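Long-range contacts in Agap007691-pb (Anopheles gambiae, PDB 5C98), which is of unknown function but belongs to the serpin family, whose members generally inhibit serine proteases: residues F100-E105 with E126-T131; F195-A200 with S373-P378. One frame throughout, in Å; residues are numbered along the deposited sequence.

Followed from the N terminus, the chain first makes strand 95-104, turns through helix 111-119 and returns along strand 124-128, and interaction 1 closes this short excursion by pairing the strand ends 126-128 and 100-104 in parallel. The pair lies at an edge of the sheet, where helix 133-146 packs on the face bearing Leu-102 and Glu-126. Interaction 2 opens only later: 195-200, in the connection between strands 191-194 and 204-219, is met by 373-378, which follows the last strand, 366-372, so its closure spans 172 residues. The two contacts come in series, neither crossing nor nesting, with nearest atoms about 24 Å apart. One is local and sheet-building; the other ties the C-terminal tail to a mid-chain loop.

Interaction 1. Residues F100-E105 with E126-T131; sequences FVLVEE and EPVDLT
Leu-102 and Val-128 meet where CD2 of Leu-102 sits against both methyls of Val-128, 3.8 Å from CG2, while CD1 of Leu-102 reaches CD2 of Leu-130 at 4.1 Å. These branched apolar groups suit a face roofed by helix 133-146. On the same face the extended Glu-126 chain crosses Phe-100 obliquely. Phe-100 presents its ring edge to the carboxylate, with CZ 3.6 Å from Glu-126 OE1 and the two planes 79° apart, and stacks on Phe-143. Beneath runs the parallel pairing of a beta-alpha-beta unit at the side of the main serpin sheet. Val-101 O accepts a hydrogen bond from Glu-126 N at 2.8 Å, and Val-103 O one from Val-128 N at 2.9 Å. Pro-127 costs no bond here, because its N faces away from 100-105. It lies beside Val-103 on the other face, its CB also touching Glu-105 CB at 3.8 Å. Beyond the strands, Glu-104 starts away from 126-131, but the bend at chi2 (51°) swings its carboxylate back, and OE1 accepts Leu-130 N at 2.9 Å from the syn side, tilted 23° out of plane. OE2 binds Thr-106 OG1 and a water shared with Asp-129 OD1, which probably eases the proximity of two acids.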
loop_
_atom_site.group_PDB
_atom_site.type_symbol
_atom_site.label_atom_id
_atom_site.label_comp_id
_atom_site.label_asym_id
_atom_site.label_seq_id
_atom_site.Cartn_x
_atom_site.Cartn_y
_atom_site.Cartn_z
ATOM N N PHE A 100 -10.864 -1.796 8.452
ATOM C CA PHE A 100 -11.576 -2.583 9.447
ATOM C C PHE A 100 -11.132 -2.053 10.797
ATOM O O PHE A 100 -9.947 -1.730 10.989
ATOM C CB PHE A 100 -11.196 -4.051 9.268
ATOM C CG PHE A 100 -11.919 -4.996 10.158
ATOM C CD1 PHE A 100 -13.215 -5.360 9.859
ATOM C CD2 PHE A 100 -11.316 -5.529 11.290
ATOM C CE1 PHE A 100 -13.929 -6.242 10.676
ATOM C CE2 PHE A 100 -12.013 -6.419 12.103
ATOM C CZ PHE A 100 -13.324 -6.761 11.815
ATOM N N VAL A 101 -12.070 -1.944 11.714
ATOM C CA VAL A 101 -11.812 -1.355 13.016
ATOM C C VAL A 101 -12.247 -2.336 14.086
ATOM O O VAL A 101 -13.368 -2.865 14.032
ATOM C CB VAL A 101 -12.572 -0.029 13.181
ATOM C CG1 VAL A 101 -12.262 0.630 14.497
ATOM C CG2 VAL A 101 -12.288 0.913 12.024
ATOM N N LEU A 102 -11.371 -2.568 15.067
ATOM C CA LEU A 102 -11.749 -3.265 16.288
ATOM C C LEU A 102 -11.941 -2.260 17.412
ATOM O O LEU A 102 -11.141 -1.346 17.589
ATOM C CB LEU A 102 -10.677 -4.258 16.741
ATOM C CG LEU A 102 -10.384 -5.452 15.845
ATOM C CD1 LEU A 102 -9.213 -6.231 16.415
ATOM C CD2 LEU A 102 -11.623 -6.327 15.756
ATOM N N VAL A 103 -13.015 -2.435 18.168
ATOM C CA VAL A 103 -13.265 -1.661 19.378
ATOM C C VAL A 103 -13.535 -2.632 20.519
ATOM O O VAL A 103 -14.115 -3.709 20.328
ATOM C CB VAL A 103 -14.444 -0.667 19.235
ATOM C CG1 VAL A 103 -14.107 0.446 18.258
ATOM C CG2 VAL A 103 -15.725 -1.384 18.829
ATOM N N GLU A 104 -13.105 -2.245 21.717
ATOM C CA GLU A 104 -13.383 -3.054 22.905
ATOM C C GLU A 104 -14.884 -3.129 23.160
ATOM O O GLU A 104 -15.553 -2.110 23.367
ATOM C CB GLU A 104 -12.663 -2.459 24.122
ATOM C CG GLU A 104 -13.069 -3.030 25.490
ATOM C CD GLU A 104 -13.027 -4.549 25.574
ATOM O OE1 GLU A 104 -12.053 -5.154 25.067
ATOM O OE2 GLU A 104 -13.981 -5.121 26.157
ATOM N N GLU A 105 -15.408 -4.353 23.195
ATOM C CA GLU A 105 -16.851 -4.563 23.224
ATOM C C GLU A 105 -17.504 -4.102 24.522
ATOM O O GLU A 105 -18.706 -3.831 24.522
ATOM C CB GLU A 105 -17.176 -6.039 22.999
ATOM C CG GLU A 105 -16.686 -7.001 24.101
ATOM C CD GLU A 105 -16.897 -8.465 23.736
ATOM O OE1 GLU A 105 -17.276 -8.747 22.582
ATOM O OE2 GLU A 105 -16.678 -9.335 24.608
ATOM N N GLU A 126 -16.026 -3.862 14.228
ATOM C CA GLU A 126 -16.463 -5.025 14.991
ATOM C C GLU A 126 -16.080 -4.876 16.457
ATOM O O GLU A 126 -14.885 -4.719 16.768
ATOM C CB GLU A 126 -15.870 -6.313 14.435
ATOM C CG GLU A 126 -16.461 -7.539 15.111
ATOM C CD GLU A 126 -16.241 -8.829 14.342
ATOM O OE1 GLU A 126 -16.014 -8.769 13.111
ATOM O OE2 GLU A 126 -16.304 -9.911 14.971
ATOM N N PRO A 127 -17.045 -4.894 17.381
ATOM C CA PRO A 127 -16.699 -4.977 18.807
ATOM C C PRO A 127 -16.214 -6.374 19.145
ATOM O O PRO A 127 -16.840 -7.368 18.778
ATOM C CB PRO A 127 -18.020 -4.670 19.516
ATOM C CG PRO A 127 -18.959 -4.214 18.474
ATOM C CD PRO A 127 -18.497 -4.791 17.186
ATOM N N VAL A 128 -15.100 -6.447 19.869
ATOM C CA VAL A 128 -14.528 -7.723 20.275
ATOM C C VAL A 128 -13.983 -7.582 21.687
ATOM O O VAL A 128 -13.839 -6.479 22.228
ATOM C CB VAL A 128 -13.404 -8.196 19.330
ATOM C CG1 VAL A 128 -13.928 -8.435 17.917
ATOM C CG2 VAL A 128 -12.235 -7.215 19.353
ATOM N N ASP A 129 -13.648 -8.724 22.268
ATOM C CA ASP A 129 -12.945 -8.744 23.542
ATOM C C ASP A 129 -11.467 -8.539 23.241
ATOM O O ASP A 129 -10.745 -9.500 22.981
ATOM C CB ASP A 129 -13.195 -10.076 24.230
ATOM C CG ASP A 129 -12.424 -10.224 25.512
ATOM O OD1 ASP A 129 -11.813 -9.221 25.963
ATOM O OD2 ASP A 129 -12.459 -11.332 26.085
ATOM N N LEU A 130 -11.006 -7.292 23.332
ATOM C CA LEU A 130 -9.611 -6.951 23.051
ATOM C C LEU A 130 -8.656 -7.393 24.164
ATOM O O LEU A 130 -7.437 -7.320 23.981
ATOM C CB LEU A 130 -9.471 -5.452 22.747
ATOM C CG LEU A 130 -9.634 -5.027 21.275
ATOM C CD1 LEU A 130 -9.600 -3.511 21.090
ATOM C CD2 LEU A 130 -8.553 -5.653 20.407
ATOM N N THR A 131 -9.166 -7.872 25.300
ATOM C CA THR A 131 -8.312 -8.551 26.265
ATOM C C THR A 131 -7.940 -9.965 25.824
ATOM O O THR A 131 -7.099 -10.601 26.478
ATOM C CB THR A 131 -8.968 -8.620 27.650
ATOM O OG1 THR A 131 -9.902 -9.703 27.694
ATOM C CG2 THR A 131 -9.664 -7.317 28.010
HETATM O O HOH W 1 -13.597 -7.470 27.189
HETATM O O HOH W 2 -18.949 -8.282 20.724
#

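Interaction 2. Residues F195-A200 with S373-P378; sequences FQFINA and SKYIDP
Phe-197 and Tyr-375 form the tight part of this contact. CB of Tyr-375 lies over one face of the Phe-197 ring, 3.6 Å from the ring centroid, in a CH-pi contact, while CD1 of Phe-195 covers the opposite face. CD1 of Phe-197 comes within 3.2 Å of Tyr-375 N, a close approach to the backbone. The two rings are inclined at 51°, and Ala-200 adds its CB, 4.0 Å from CB of Tyr-375; a small methyl suits this place against the base of the tyrosine. The side chains of Phe-197 and Tyr-375 both also touch Val-205 of strand 204-219, so this side of the contact is apolar.

Towards solvent the bonding becomes polar and the packing thinner. Asn-199, its CG between backbone N and carbonyl carbon (chi1 62°), holds its amide against the backbone of Tyr-375: OD1 accepts Tyr-375 N at 2.8 Å in the carbonyl plane, and ND2 donates to Tyr-375 O at 3.0 Å. An amide suits the place because it offers an acceptor and a donor at once. Lys-374 merely crosses it at about a right angle, CG 3.7 Å from Asn-199 OD1. Ile-198, whose side chain is exposed, donates a hydrogen bond from its N to the O of the buried Ser-373 at 3.0 Å. Asn-199 thus pairs with Tyr-375 much as a neighbouring strand would, from a type I beta turn, Phe-197 to Ala-200, in the connection between two antiparallel strands of the serpin fold.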
loop_
_atom_site.group_PDB
_atom_site.type_symbol
_atom_site.label_atom_id
_atom_site.label_comp_id
_atom_site.label_asym_id
_atom_site.label_seq_id
_atom_site.Cartn_x
_atom_site.Cartn_y
_atom_site.Cartn_z
ATOM N N PHE A 195 17.914 -14.509 -10.914
ATOM C CA PHE A 195 17.540 -13.176 -10.449
ATOM C C PHE A 195 18.498 -12.832 -9.322
ATOM O O PHE A 195 18.746 -13.661 -8.446
ATOM C CB PHE A 195 16.083 -13.147 -9.941
ATOM C CG PHE A 195 15.598 -11.778 -9.568
ATOM C CD1 PHE A 195 15.803 -11.295 -8.304
ATOM C CD2 PHE A 195 14.924 -10.982 -10.480
ATOM C CE1 PHE A 195 15.373 -10.032 -7.942
ATOM C CE2 PHE A 195 14.496 -9.718 -10.123
ATOM C CZ PHE A 195 14.709 -9.254 -8.872
ATOM N N GLN A 196 19.054 -11.628 -9.342
ATOM C CA GLN A 196 20.118 -11.251 -8.406
ATOM C C GLN A 196 19.502 -10.796 -7.088
ATOM O O GLN A 196 19.562 -9.632 -6.707
ATOM C CB GLN A 196 21.018 -10.161 -8.996
ATOM C CG GLN A 196 21.770 -10.526 -10.250
ATOM C CD GLN A 196 22.933 -9.583 -10.570
ATOM O OE1 GLN A 196 23.187 -8.589 -9.866
ATOM N NE2 GLN A 196 23.660 -9.910 -11.632
ATOM N N PHE A 197 18.935 -11.758 -6.361
ATOM C CA PHE A 197 18.336 -11.449 -5.074
ATOM C C PHE A 197 19.409 -10.988 -4.101
ATOM O O PHE A 197 20.537 -11.488 -4.113
ATOM C CB PHE A 197 17.658 -12.680 -4.488
ATOM C CG PHE A 197 16.452 -13.147 -5.255
ATOM C CD1 PHE A 197 15.229 -12.496 -5.128
ATOM C CD2 PHE A 197 16.519 -14.262 -6.056
ATOM C CE1 PHE A 197 14.115 -12.948 -5.812
ATOM C CE2 PHE A 197 15.394 -14.723 -6.715
ATOM C CZ PHE A 197 14.203 -14.069 -6.598
ATOM N N ILE A 198 19.042 -10.055 -3.220
ATOM C CA ILE A 198 20.011 -9.546 -2.252
ATOM C C ILE A 198 20.528 -10.662 -1.346
ATOM O O ILE A 198 21.701 -10.659 -0.973
ATOM C CB ILE A 198 19.419 -8.355 -1.463
ATOM C CG1 ILE A 198 20.513 -7.649 -0.635
ATOM C CG2 ILE A 198 18.286 -8.802 -0.546
ATOM C CD1 ILE A 198 20.110 -6.272 -0.176
ATOM N N ASN A 199 19.679 -11.643 -1.012
ATOM C CA ASN A 199 20.025 -12.745 -0.122
ATOM C C ASN A 199 20.400 -14.022 -0.864
ATOM O O ASN A 199 20.710 -15.027 -0.214
ATOM C CB ASN A 199 18.860 -13.045 0.835
ATOM C CG ASN A 199 17.593 -13.497 0.113
ATOM O OD1 ASN A 199 17.281 -13.018 -0.971
ATOM N ND2 ASN A 199 16.859 -14.424 0.716
ATOM N N ALA A 200 20.364 -14.024 -2.203
ATOM C CA ALA A 200 20.599 -15.222 -3.009
ATOM C C ALA A 200 20.909 -14.790 -4.439
ATOM O O ALA A 200 20.074 -14.950 -5.339
ATOM C CB ALA A 200 19.370 -16.134 -2.954
ATOM N N SER A 373 13.129 -7.659 -4.025
ATOM C CA SER A 373 14.557 -7.788 -3.798
ATOM C C SER A 373 14.985 -9.128 -3.230
ATOM O O SER A 373 16.152 -9.486 -3.403
ATOM C CB SER A 373 15.013 -6.721 -2.817
ATOM O OG SER A 373 14.683 -5.456 -3.328
ATOM N N LYS A 374 14.115 -9.846 -2.510
ATOM C CA LYS A 374 14.481 -10.956 -1.645
ATOM C C LYS A 374 13.878 -12.257 -2.156
ATOM O O LYS A 374 12.712 -12.294 -2.591
ATOM C CB LYS A 374 13.967 -10.673 -0.224
ATOM C CG LYS A 374 14.322 -11.779 0.771
ATOM C CD LYS A 374 13.765 -11.542 2.160
ATOM C CE LYS A 374 14.071 -12.710 3.078
ATOM N NZ LYS A 374 13.422 -12.544 4.400
ATOM N N TYR A 375 14.686 -13.317 -2.087
ATOM C CA TYR A 375 14.225 -14.653 -2.416
ATOM C C TYR A 375 13.554 -15.283 -1.199
ATOM O O TYR A 375 14.182 -15.438 -0.140
ATOM C CB TYR A 375 15.384 -15.538 -2.862
ATOM C CG TYR A 375 14.914 -16.931 -3.132
ATOM C CD1 TYR A 375 13.958 -17.179 -4.114
ATOM C CD2 TYR A 375 15.407 -17.993 -2.414
ATOM C CE1 TYR A 375 13.510 -18.456 -4.367
ATOM C CE2 TYR A 375 14.973 -19.291 -2.665
ATOM C CZ TYR A 375 14.019 -19.513 -3.633
ATOM O OH TYR A 375 13.606 -20.817 -3.856
ATOM N N ILE A 376 12.284 -15.658 -1.363
ATOM C CA ILE A 376 11.501 -16.367 -0.348
ATOM C C ILE A 376 11.143 -17.706 -0.969
ATOM O O ILE A 376 10.384 -17.744 -1.949
ATOM C CB ILE A 376 10.233 -15.590 0.025
ATOM C CG1 ILE A 376 10.594 -14.162 0.464
ATOM C CG2 ILE A 376 9.454 -16.343 1.109
ATOM C CD1 ILE A 376 9.416 -13.215 0.613
ATOM N N ASP A 377 11.708 -18.786 -0.439
ATOM C CA ASP A 377 11.460 -20.122 -0.968
ATOM C C ASP A 377 10.053 -20.532 -0.571
ATOM O O ASP A 377 9.769 -20.637 0.630
ATOM C CB ASP A 377 12.472 -21.112 -0.367
ATOM C CG ASP A 377 12.430 -22.491 -1.019
ATOM O OD1 ASP A 377 11.411 -22.858 -1.638
ATOM O OD2 ASP A 377 13.434 -23.227 -0.901
ATOM N N PRO A 378 9.144 -20.773 -1.521
ATOM C CA PRO A 378 7.771 -21.130 -1.136
ATOM C C PRO A 378 7.655 -22.500 -0.487
ATOM O O PRO A 378 6.675 -22.734 0.231
ATOM C CB PRO A 378 7.004 -21.060 -2.461
ATOM C CG PRO A 378 8.027 -21.345 -3.495
ATOM C CD PRO A 378 9.327 -20.784 -2.985
#